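Local structure of bifunctional protein PutA (5UR2) at residues B[514-524]-B[579-587]; B[644-652]-B[670-681]. The protein probably oxidises proline to glutamate in two steps, through a flavin-dependent proline dehydrogenase and an NAD-dependent L-glutamate gamma-semialdehyde dehydrogenase joined in one chain. All blocks are in the same frame, centred on the assembly; numbering follows the deposited sequence.

Interaction 1 (B[514-524]-B[579-587]); sequences RVNPSQSDQIV and QVLEVGKPW
Arg-514 reaches the C-terminal end of helix 572-583 and binds the carbonyl of Glu-582, joining a beta hairpin of the aldehyde dehydrogenase module to a helix C-terminus. The hairpin pairs strands 511-516 and 523-528; its connection, 517-522, holds two successive type I turns, from Asn-516 to Gln-519 and from Gln-519 to Gln-522. From CB, which points at the helix, the arginine chain sets off with CG anti to the backbone N (chi1 170°), and this CG rests on CG of Glu-582 at 4.0 Å. A bend at chi2 then carries the chain along the helix end, where NE makes a weak bond to Glu-582 O and NH2 a firmer one of 2.9 Å to the same oxygen. NH2 sits in the plane of that carbonyl, although the oxygen is tilted 31° out of the guanidinium plane; NH2 also bonds Val-823 O. The carboxylate of Glu-582 is not the arginine's partner: its oxygens bond the backbone N atoms of Val-672 and Val-673 instead.

Beside this grip, CD of Pro-517 lies 3.4 Å from Leu-581 O and its CG packs against Gly-584 N at 3.6 Å. Gly-584 leaves the helix with positive phi, and the proline ring packs directly on its backbone. Val-524 adds an apolar contact, CG1 reaching CB of Glu-582.

Asn-516 presents its amide to the helix end without bonding it: OD1 cannot bond Leu-581 O, since both are acceptors, and ND2 is turned to Gln-522. The amide is instead fixed within the hairpin: OD1 closes an Asx turn by accepting from Ser-518 N at 2.8 Å, and ND2 gives a nearly straight bond (160°) to Gln-522 OE1, 2.9 Å away in the amide plane.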
loop_
_atom_site.group_PDB
_atom_site.type_symbol
_atom_site.label_atom_id
_atom_site.label_comp_id
_atom_site.label_asym_id
_atom_site.label_seq_id
_atom_site.Cartn_x
_atom_site.Cartn_y
_atom_site.Cartn_z
ATOM N N ARG B 514 -26.164 -0.158 -35.562
ATOM C CA ARG B 514 -25.968 -1.239 -34.598
ATOM C C ARG B 514 -27.309 -1.918 -34.349
ATOM O O ARG B 514 -28.215 -1.323 -33.753
ATOM C CB ARG B 514 -25.351 -0.695 -33.310
ATOM C CG ARG B 514 -25.329 -1.689 -32.166
ATOM C CD ARG B 514 -24.624 -3.001 -32.530
ATOM N NE ARG B 514 -24.650 -3.907 -31.380
ATOM C CZ ARG B 514 -24.471 -5.221 -31.445
ATOM N NH1 ARG B 514 -24.249 -5.814 -32.612
ATOM N NH2 ARG B 514 -24.524 -5.942 -30.333
ATOM N N VAL B 515 -27.431 -3.169 -34.799
ATOM C CA VAL B 515 -28.701 -3.879 -34.721
ATOM C C VAL B 515 -28.866 -4.531 -33.350
ATOM O O VAL B 515 -27.908 -4.752 -32.600
ATOM C CB VAL B 515 -28.828 -4.923 -35.850
ATOM C CG1 VAL B 515 -28.762 -4.256 -37.235
ATOM C CG2 VAL B 515 -27.743 -5.966 -35.726
ATOM N N ASN B 516 -30.111 -4.835 -33.022
ATOM C CA ASN B 516 -30.454 -5.595 -31.837
ATOM C C ASN B 516 -29.977 -7.021 -32.042
ATOM O O ASN B 516 -30.477 -7.700 -32.951
ATOM C CB ASN B 516 -31.961 -5.527 -31.601
ATOM C CG ASN B 516 -32.408 -6.292 -30.367
ATOM O OD1 ASN B 516 -31.746 -7.221 -29.910
ATOM N ND2 ASN B 516 -33.557 -5.904 -29.829
ATOM N N PRO B 517 -29.001 -7.505 -31.269
ATOM C CA PRO B 517 -28.467 -8.851 -31.529
ATOM C C PRO B 517 -29.462 -9.967 -31.239
ATOM O O PRO B 517 -29.228 -11.097 -31.690
ATOM C CB PRO B 517 -27.240 -8.928 -30.612
ATOM C CG PRO B 517 -27.571 -7.971 -29.481
ATOM C CD PRO B 517 -28.324 -6.840 -30.140
ATOM N N SER B 518 -30.545 -9.694 -30.488
ATOM C CA SER B 518 -31.644 -10.643 -30.293
ATOM C C SER B 518 -32.677 -10.590 -31.409
ATOM O O SER B 518 -33.572 -11.444 -31.455
ATOM C CB SER B 518 -32.390 -10.375 -28.980
ATOM O OG SER B 518 -31.546 -10.479 -27.860
ATOM N N GLN B 519 -32.617 -9.574 -32.259
ATOM C CA GLN B 519 -33.618 -9.392 -33.297
ATOM C C GLN B 519 -32.993 -8.528 -34.375
ATOM O O GLN B 519 -33.186 -7.303 -34.391
ATOM C CB GLN B 519 -34.889 -8.760 -32.724
ATOM C CG GLN B 519 -36.038 -8.736 -33.708
ATOM C CD GLN B 519 -37.231 -7.959 -33.208
ATOM O OE1 GLN B 519 -37.583 -8.021 -32.024
ATOM N NE2 GLN B 519 -37.869 -7.219 -34.114
ATOM N N SER B 520 -32.217 -9.164 -35.254
ATOM C CA SER B 520 -31.197 -8.460 -36.020
ATOM C C SER B 520 -31.768 -7.589 -37.131
ATOM O O SER B 520 -30.980 -6.922 -37.809
ATOM C CB SER B 520 -30.193 -9.457 -36.615
ATOM O OG SER B 520 -30.847 -10.511 -37.314
ATOM N N ASP B 521 -33.082 -7.572 -37.363
ATOM C CA ASP B 521 -33.630 -6.618 -38.323
ATOM C C ASP B 521 -34.034 -5.296 -37.677
ATOM O O ASP B 521 -34.594 -4.433 -38.357
ATOM C CB ASP B 521 -34.821 -7.221 -39.070
ATOM C CG ASP B 521 -35.911 -7.709 -38.138
ATOM O OD1 ASP B 521 -35.844 -7.437 -36.912
ATOM O OD2 ASP B 521 -36.854 -8.343 -38.646
ATOM N N GLN B 522 -33.785 -5.130 -36.385
ATOM C CA GLN B 522 -34.106 -3.918 -35.646
ATOM C C GLN B 522 -32.817 -3.149 -35.360
ATOM O O GLN B 522 -31.855 -3.722 -34.835
ATOM C CB GLN B 522 -34.838 -4.281 -34.344
ATOM C CG GLN B 522 -35.201 -3.100 -33.454
ATOM C CD GLN B 522 -35.946 -3.503 -32.177
ATOM O OE1 GLN B 522 -35.392 -4.159 -31.291
ATOM N NE2 GLN B 522 -37.211 -3.104 -32.081
ATOM N N ILE B 523 -32.788 -1.866 -35.715
ATOM C CA ILE B 523 -31.627 -1.015 -35.466
ATOM C C ILE B 523 -31.766 -0.365 -34.098
ATOM O O ILE B 523 -32.757 0.322 -33.835
ATOM C CB ILE B 523 -31.467 0.061 -36.548
ATOM C CG1 ILE B 523 -31.325 -0.561 -37.942
ATOM C CG2 ILE B 523 -30.287 0.957 -36.214
ATOM C CD1 ILE B 523 -31.185 0.477 -39.039
ATOM N N VAL B 524 -30.767 -0.559 -33.234
ATOM C CA VAL B 524 -30.799 0.046 -31.903
ATOM C C VAL B 524 -30.101 1.403 -31.891
ATOM O O VAL B 524 -30.599 2.357 -31.288
ATOM C CB VAL B 524 -30.178 -0.918 -30.863
ATOM C CG1 VAL B 524 -30.056 -0.235 -29.508
ATOM C CG2 VAL B 524 -31.033 -2.176 -30.739
ATOM N N GLN B 579 -28.512 -2.083 -22.090
ATOM C CA GLN B 579 -27.641 -3.239 -22.247
ATOM C C GLN B 579 -28.418 -4.458 -22.725
ATOM O O GLN B 579 -27.902 -5.257 -23.518
ATOM C CB GLN B 579 -26.930 -3.539 -20.934
ATOM C CG GLN B 579 -26.135 -2.380 -20.426
ATOM C CD GLN B 579 -25.075 -2.836 -19.461
ATOM O OE1 GLN B 579 -24.809 -4.035 -19.357
ATOM N NE2 GLN B 579 -24.476 -1.895 -18.736
ATOM N N VAL B 580 -29.649 -4.632 -22.251
ATOM C CA VAL B 580 -30.462 -5.745 -22.739
ATOM C C VAL B 580 -30.647 -5.640 -24.252
ATOM O O VAL B 580 -30.449 -6.614 -24.989
ATOM C CB VAL B 580 -31.815 -5.786 -22.006
ATOM C CG1 VAL B 580 -32.794 -6.720 -22.725
ATOM C CG2 VAL B 580 -31.598 -6.238 -20.577
ATOM N N LEU B 581 -30.982 -4.447 -24.741
ATOM C CA LEU B 581 -31.353 -4.306 -26.149
ATOM C C LEU B 581 -30.137 -4.184 -27.071
ATOM O O LEU B 581 -30.126 -4.785 -28.148
ATOM C CB LEU B 581 -32.284 -3.099 -26.330
ATOM C CG LEU B 581 -33.674 -3.181 -25.682
ATOM C CD1 LEU B 581 -34.385 -1.858 -25.775
ATOM C CD2 LEU B 581 -34.492 -4.249 -26.407
ATOM N N GLU B 582 -29.108 -3.415 -26.682
ATOM C CA GLU B 582 -27.988 -3.183 -27.592
ATOM C C GLU B 582 -26.977 -4.323 -27.576
ATOM O O GLU B 582 -26.398 -4.648 -28.613
ATOM C CB GLU B 582 -27.267 -1.872 -27.255
ATOM C CG GLU B 582 -26.225 -1.503 -28.290
ATOM C CD GLU B 582 -25.319 -0.352 -27.871
ATOM O OE1 GLU B 582 -25.202 -0.073 -26.665
ATOM O OE2 GLU B 582 -24.715 0.294 -28.756
ATOM N N VAL B 583 -26.747 -4.944 -26.421
ATOM C CA VAL B 583 -25.680 -5.933 -26.284
ATOM C C VAL B 583 -26.204 -7.357 -26.079
ATOM O O VAL B 583 -25.407 -8.305 -26.133
ATOM C CB VAL B 583 -24.716 -5.539 -25.143
ATOM C CG1 VAL B 583 -23.424 -6.300 -25.222
ATOM C CG2 VAL B 583 -24.431 -4.054 -25.200
ATOM N N GLY B 584 -27.512 -7.548 -25.885
ATOM C CA GLY B 584 -28.043 -8.882 -25.639
ATOM C C GLY B 584 -27.781 -9.404 -24.240
ATOM O O GLY B 584 -27.840 -10.616 -24.010
ATOM N N LYS B 585 -27.510 -8.526 -23.287
ATOM C CA LYS B 585 -27.243 -8.970 -21.925
ATOM C C LYS B 585 -28.556 -9.345 -21.239
ATOM O O LYS B 585 -29.470 -8.513 -21.184
ATOM C CB LYS B 585 -26.511 -7.863 -21.172
ATOM C CG LYS B 585 -25.085 -7.658 -21.714
ATOM C CD LYS B 585 -24.118 -7.009 -20.721
ATOM C CE LYS B 585 -23.595 -7.964 -19.685
ATOM N NZ LYS B 585 -22.533 -7.324 -18.861
ATOM N N PRO B 586 -28.700 -10.572 -20.723
ATOM C CA PRO B 586 -29.903 -10.920 -19.950
ATOM C C PRO B 586 -30.065 -10.006 -18.744
ATOM O O PRO B 586 -29.096 -9.418 -18.253
ATOM C CB PRO B 586 -29.642 -12.367 -19.513
ATOM C CG PRO B 586 -28.651 -12.897 -20.526
ATOM C CD PRO B 586 -27.792 -11.721 -20.899
ATOM N N TRP B 587 -31.316 -9.898 -18.265
ATOM C CA TRP B 587 -31.670 -8.971 -17.184
ATOM C C TRP B 587 -30.660 -8.939 -16.035
ATOM O O TRP B 587 -30.171 -7.870 -15.651
ATOM C CB TRP B 587 -33.054 -9.301 -16.601
ATOM C CG TRP B 587 -34.265 -9.009 -17.457
ATOM C CD1 TRP B 587 -34.318 -8.903 -18.819
ATOM C CD2 TRP B 587 -35.604 -8.796 -16.984
ATOM N NE1 TRP B 587 -35.608 -8.635 -19.216
ATOM C CE2 TRP B 587 -36.414 -8.570 -18.108
ATOM C CE3 TRP B 587 -36.190 -8.769 -15.714
ATOM C CZ2 TRP B 587 -37.784 -8.319 -18.004
ATOM C CZ3 TRP B 587 -37.552 -8.537 -15.616
ATOM C CH2 TRP B 587 -38.330 -8.307 -16.750
#

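Interaction 2 (B[644-652]-B[670-681])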
loop_
_atom_site.group_PDB
_atom_site.type_symbol
_atom_site.label_atom_id
_atom_site.label_comp_id
_atom_site.label_asym_id
_atom_site.label_seq_id
_atom_site.Cartn_x
_atom_site.Cartn_y
_atom_site.Cartn_z
ATOM N N PRO B 644 -20.454 -3.579 -20.979
ATOM C CA PRO B 644 -20.388 -2.332 -21.763
ATOM C C PRO B 644 -20.407 -1.057 -20.936
ATOM O O PRO B 644 -19.918 -0.036 -21.430
ATOM C CB PRO B 644 -21.609 -2.435 -22.691
ATOM C CG PRO B 644 -22.560 -3.342 -21.964
ATOM C CD PRO B 644 -21.709 -4.322 -21.199
ATOM N N LEU B 645 -20.934 -1.066 -19.709
ATOM C CA LEU B 645 -20.822 0.114 -18.849
ATOM C C LEU B 645 -19.719 -0.035 -17.812
ATOM O O LEU B 645 -18.954 0.912 -17.590
ATOM C CB LEU B 645 -22.151 0.413 -18.128
ATOM C CG LEU B 645 -22.279 1.703 -17.293
ATOM C CD1 LEU B 645 -22.283 2.947 -18.208
ATOM C CD2 LEU B 645 -23.492 1.700 -16.375
ATOM N N ALA B 646 -19.611 -1.220 -17.195
ATOM C CA ALA B 646 -18.757 -1.400 -16.025
ATOM C C ALA B 646 -17.277 -1.215 -16.367
ATOM O O ALA B 646 -16.582 -0.415 -15.735
ATOM C CB ALA B 646 -19.012 -2.775 -15.388
ATOM N N ILE B 647 -16.765 -1.961 -17.350
ATOM C CA ILE B 647 -15.332 -1.903 -17.634
ATOM C C ILE B 647 -14.949 -0.516 -18.154
ATOM O O ILE B 647 -14.003 0.110 -17.667
ATOM C CB ILE B 647 -14.931 -3.024 -18.607
ATOM C CG1 ILE B 647 -15.033 -4.380 -17.881
ATOM C CG2 ILE B 647 -13.523 -2.766 -19.154
ATOM C CD1 ILE B 647 -14.606 -5.618 -18.703
ATOM N N LEU B 648 -15.716 -0.006 -19.114
ATOM C CA LEU B 648 -15.536 1.356 -19.594
ATOM C C LEU B 648 -15.562 2.363 -18.441
ATOM O O LEU B 648 -14.675 3.217 -18.332
ATOM C CB LEU B 648 -16.622 1.675 -20.631
ATOM C CG LEU B 648 -16.675 3.117 -21.134
ATOM C CD1 LEU B 648 -15.395 3.490 -21.880
ATOM C CD2 LEU B 648 -17.915 3.363 -21.982
ATOM N N ALA B 649 -16.560 2.267 -17.553
ATOM C CA ALA B 649 -16.635 3.227 -16.441
ATOM C C ALA B 649 -15.445 3.100 -15.488
ATOM O O ALA B 649 -14.920 4.110 -14.997
ATOM C CB ALA B 649 -17.938 3.056 -15.668
ATOM N N GLY B 650 -15.018 1.870 -15.195
ATOM C CA GLY B 650 -13.857 1.686 -14.328
ATOM C C GLY B 650 -12.591 2.318 -14.894
ATOM O O GLY B 650 -11.818 2.952 -14.171
ATOM N N MET B 651 -12.338 2.118 -16.190
ATOM C CA MET B 651 -11.171 2.742 -16.816
ATOM C C MET B 651 -11.278 4.264 -16.759
ATOM O O MET B 651 -10.328 4.950 -16.360
ATOM C CB MET B 651 -11.032 2.274 -18.272
ATOM C CG MET B 651 -10.705 0.791 -18.475
ATOM S SD MET B 651 -10.949 0.327 -20.226
ATOM C CE MET B 651 -9.876 -1.089 -20.382
ATOM N N VAL B 652 -12.449 4.806 -17.109
ATOM C CA VAL B 652 -12.613 6.258 -17.203
ATOM C C VAL B 652 -12.519 6.911 -15.825
ATOM O O VAL B 652 -11.865 7.953 -15.665
ATOM C CB VAL B 652 -13.944 6.612 -17.901
ATOM C CG1 VAL B 652 -14.227 8.124 -17.817
ATOM C CG2 VAL B 652 -13.899 6.216 -19.353
ATOM N N SER B 670 -21.366 -1.446 -28.623
ATOM C CA SER B 670 -21.961 -1.006 -27.374
ATOM C C SER B 670 -21.834 0.509 -27.178
ATOM O O SER B 670 -21.753 0.991 -26.042
ATOM C CB SER B 670 -21.349 -1.781 -26.201
ATOM O OG SER B 670 -19.941 -1.635 -26.148
ATOM N N THR B 671 -21.897 1.281 -28.266
ATOM C CA THR B 671 -21.745 2.728 -28.143
ATOM C C THR B 671 -23.009 3.413 -27.625
ATOM O O THR B 671 -22.913 4.459 -26.974
ATOM C CB THR B 671 -21.289 3.308 -29.479
ATOM O OG1 THR B 671 -20.005 2.757 -29.803
ATOM C CG2 THR B 671 -21.191 4.833 -29.415
ATOM N N VAL B 672 -24.194 2.848 -27.855
ATOM C CA VAL B 672 -25.382 3.400 -27.196
ATOM C C VAL B 672 -25.236 3.327 -25.677
ATOM O O VAL B 672 -25.585 4.275 -24.958
ATOM C CB VAL B 672 -26.663 2.690 -27.676
ATOM C CG1 VAL B 672 -27.871 3.251 -26.970
ATOM C CG2 VAL B 672 -26.823 2.854 -29.165
ATOM N N VAL B 673 -24.685 2.226 -25.158
ATOM C CA VAL B 673 -24.433 2.156 -23.716
ATOM C C VAL B 673 -23.471 3.258 -23.298
ATOM O O VAL B 673 -23.698 3.978 -22.314
ATOM C CB VAL B 673 -23.894 0.766 -23.323
ATOM C CG1 VAL B 673 -23.423 0.750 -21.856
ATOM C CG2 VAL B 673 -24.960 -0.295 -23.532
ATOM N N ALA B 674 -22.379 3.408 -24.044
ATOM C CA ALA B 674 -21.358 4.385 -23.675
ATOM C C ALA B 674 -21.866 5.813 -23.826
ATOM O O ALA B 674 -21.429 6.713 -23.097
ATOM C CB ALA B 674 -20.107 4.154 -24.508
ATOM N N TRP B 675 -22.757 6.036 -24.790
ATOM C CA TRP B 675 -23.419 7.327 -24.924
ATOM C C TRP B 675 -24.171 7.674 -23.647
ATOM O O TRP B 675 -24.062 8.797 -23.137
ATOM C CB TRP B 675 -24.329 7.264 -26.149
ATOM C CG TRP B 675 -25.376 8.328 -26.362
ATOM C CD1 TRP B 675 -26.729 8.170 -26.234
ATOM C CD2 TRP B 675 -25.171 9.668 -26.832
ATOM N NE1 TRP B 675 -27.380 9.336 -26.584
ATOM C CE2 TRP B 675 -26.445 10.270 -26.952
ATOM C CE3 TRP B 675 -24.034 10.421 -27.159
ATOM C CZ2 TRP B 675 -26.612 11.595 -27.369
ATOM C CZ3 TRP B 675 -24.202 11.735 -27.581
ATOM C CH2 TRP B 675 -25.483 12.311 -27.673
ATOM N N GLY B 676 -24.870 6.692 -23.071
ATOM C CA GLY B 676 -25.486 6.912 -21.775
ATOM C C GLY B 676 -24.472 7.289 -20.708
ATOM O O GLY B 676 -24.728 8.174 -19.888
ATOM N N LEU B 677 -23.293 6.646 -20.720
ATOM C CA LEU B 677 -22.257 7.007 -19.751
ATOM C C LEU B 677 -21.819 8.456 -19.921
ATOM O O LEU B 677 -21.667 9.186 -18.932
ATOM C CB LEU B 677 -21.047 6.067 -19.861
ATOM C CG LEU B 677 -19.853 6.422 -18.954
ATOM C CD1 LEU B 677 -20.172 6.305 -17.457
ATOM C CD2 LEU B 677 -18.622 5.571 -19.278
ATOM N N MET B 678 -21.613 8.891 -21.167
ATOM C CA MET B 678 -21.162 10.262 -21.399
ATOM C C MET B 678 -22.196 11.281 -20.914
ATOM O O MET B 678 -21.838 12.320 -20.343
ATOM C CB MET B 678 -20.860 10.463 -22.889
ATOM C CG MET B 678 -20.243 11.823 -23.212
ATOM S SD MET B 678 -18.706 12.080 -22.345
ATOM C CE MET B 678 -18.523 13.858 -22.475
ATOM N N LYS B 679 -23.484 10.996 -21.122
ATOM C CA LYS B 679 -24.534 11.917 -20.686
ATOM C C LYS B 679 -24.556 12.044 -19.168
ATOM O O LYS B 679 -24.834 13.125 -18.625
ATOM C CB LYS B 679 -25.892 11.439 -21.215
ATOM C CG LYS B 679 -26.062 11.708 -22.710
ATOM C CD LYS B 679 -25.833 13.197 -22.987
ATOM C CE LYS B 679 -25.567 13.501 -24.450
ATOM N NZ LYS B 679 -24.959 14.870 -24.608
ATOM N N MET B 680 -24.302 10.935 -18.467
ATOM C CA MET B 680 -24.241 10.971 -17.015
ATOM C C MET B 680 -22.988 11.702 -16.549
ATOM O O MET B 680 -23.030 12.461 -15.573
ATOM C CB MET B 680 -24.281 9.545 -16.445
ATOM C CG MET B 680 -25.535 8.750 -16.797
ATOM S SD MET B 680 -25.687 7.177 -15.913
ATOM C CE MET B 680 -24.421 6.159 -16.664
ATOM N N ILE B 681 -21.878 11.512 -17.262
ATOM C CA ILE B 681 -20.657 12.245 -16.948
ATOM C C ILE B 681 -20.900 13.738 -17.075
ATOM O O ILE B 681 -20.558 14.514 -16.174
ATOM C CB ILE B 681 -19.500 11.764 -17.853
ATOM C CG1 ILE B 681 -18.927 10.436 -17.329
ATOM C CG2 ILE B 681 -18.409 12.815 -17.992
ATOM C CD1 ILE B 681 -18.084 9.716 -18.333
HETATM O O HOH W 1 -19.734 0.443 -24.065
#
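Leu-677 inserts its branched end between Leu-645 and Leu-648, and the three leucines form the centre of a largely apolar interface. Its CD2 meets CD2 of Leu-648 at 3.6 Å, while its CB takes CD1 of Leu-645 at 3.7 Å. Leu-648, with CG anti to the backbone N (chi1 174°), also pushes CD2 against Ala-674 CB at 3.4 Å, tighter than ordinary van der Waals contact. Towards the start of both helices Val-673 CG1 covers CB of Pro-644 (3.8 Å) and CB of Leu-645; farther along, Val-652 CG1 touches Ile-681 CD1.

The two helices run in the same general sense, 39° apart. Parallel strands 623-638 and 661-665, linked through helix 646-657, form a beta-alpha-beta crossover of the Rossmann-type NAD-binding domain of the aldehyde dehydrogenase family, and helix 671-684 follows it.

At the N-terminal end Pro-644 CB abuts Ser-670 CB, and polar contacts join through a water 2.7 Å from Pro-644 O and 2.9 Å from Ser-670 O; either oxygen could accept from it, and Ser-670 OG is a third partner. Outside this shell, Asp-593 of helix 587-611 accepts from the backbone N atoms of Leu-645 and Ala-646 through OD2.

How the interactions relate
Both contacts are buried within the aldehyde dehydrogenase module, their centres about 17 Å apart, and no other protein chain touches either. Interaction 1 fastens a hairpin to a helix end, and its cross-contact bonds converge on a backbone carbonyl; interaction 2 joins two helices flanking a strand, with leucines and valines in its interior and a water near the N-terminal ends of its helices. Glu-582 connects them: its backbone oxygen serves interaction 1, whereas its carboxylate turns to the start of helix 671-684 in interaction 2. Helix 572-583 therefore belongs to both neighbourhoods, with Gln-579 also packing on Pro-644, Leu-645 and Val-673.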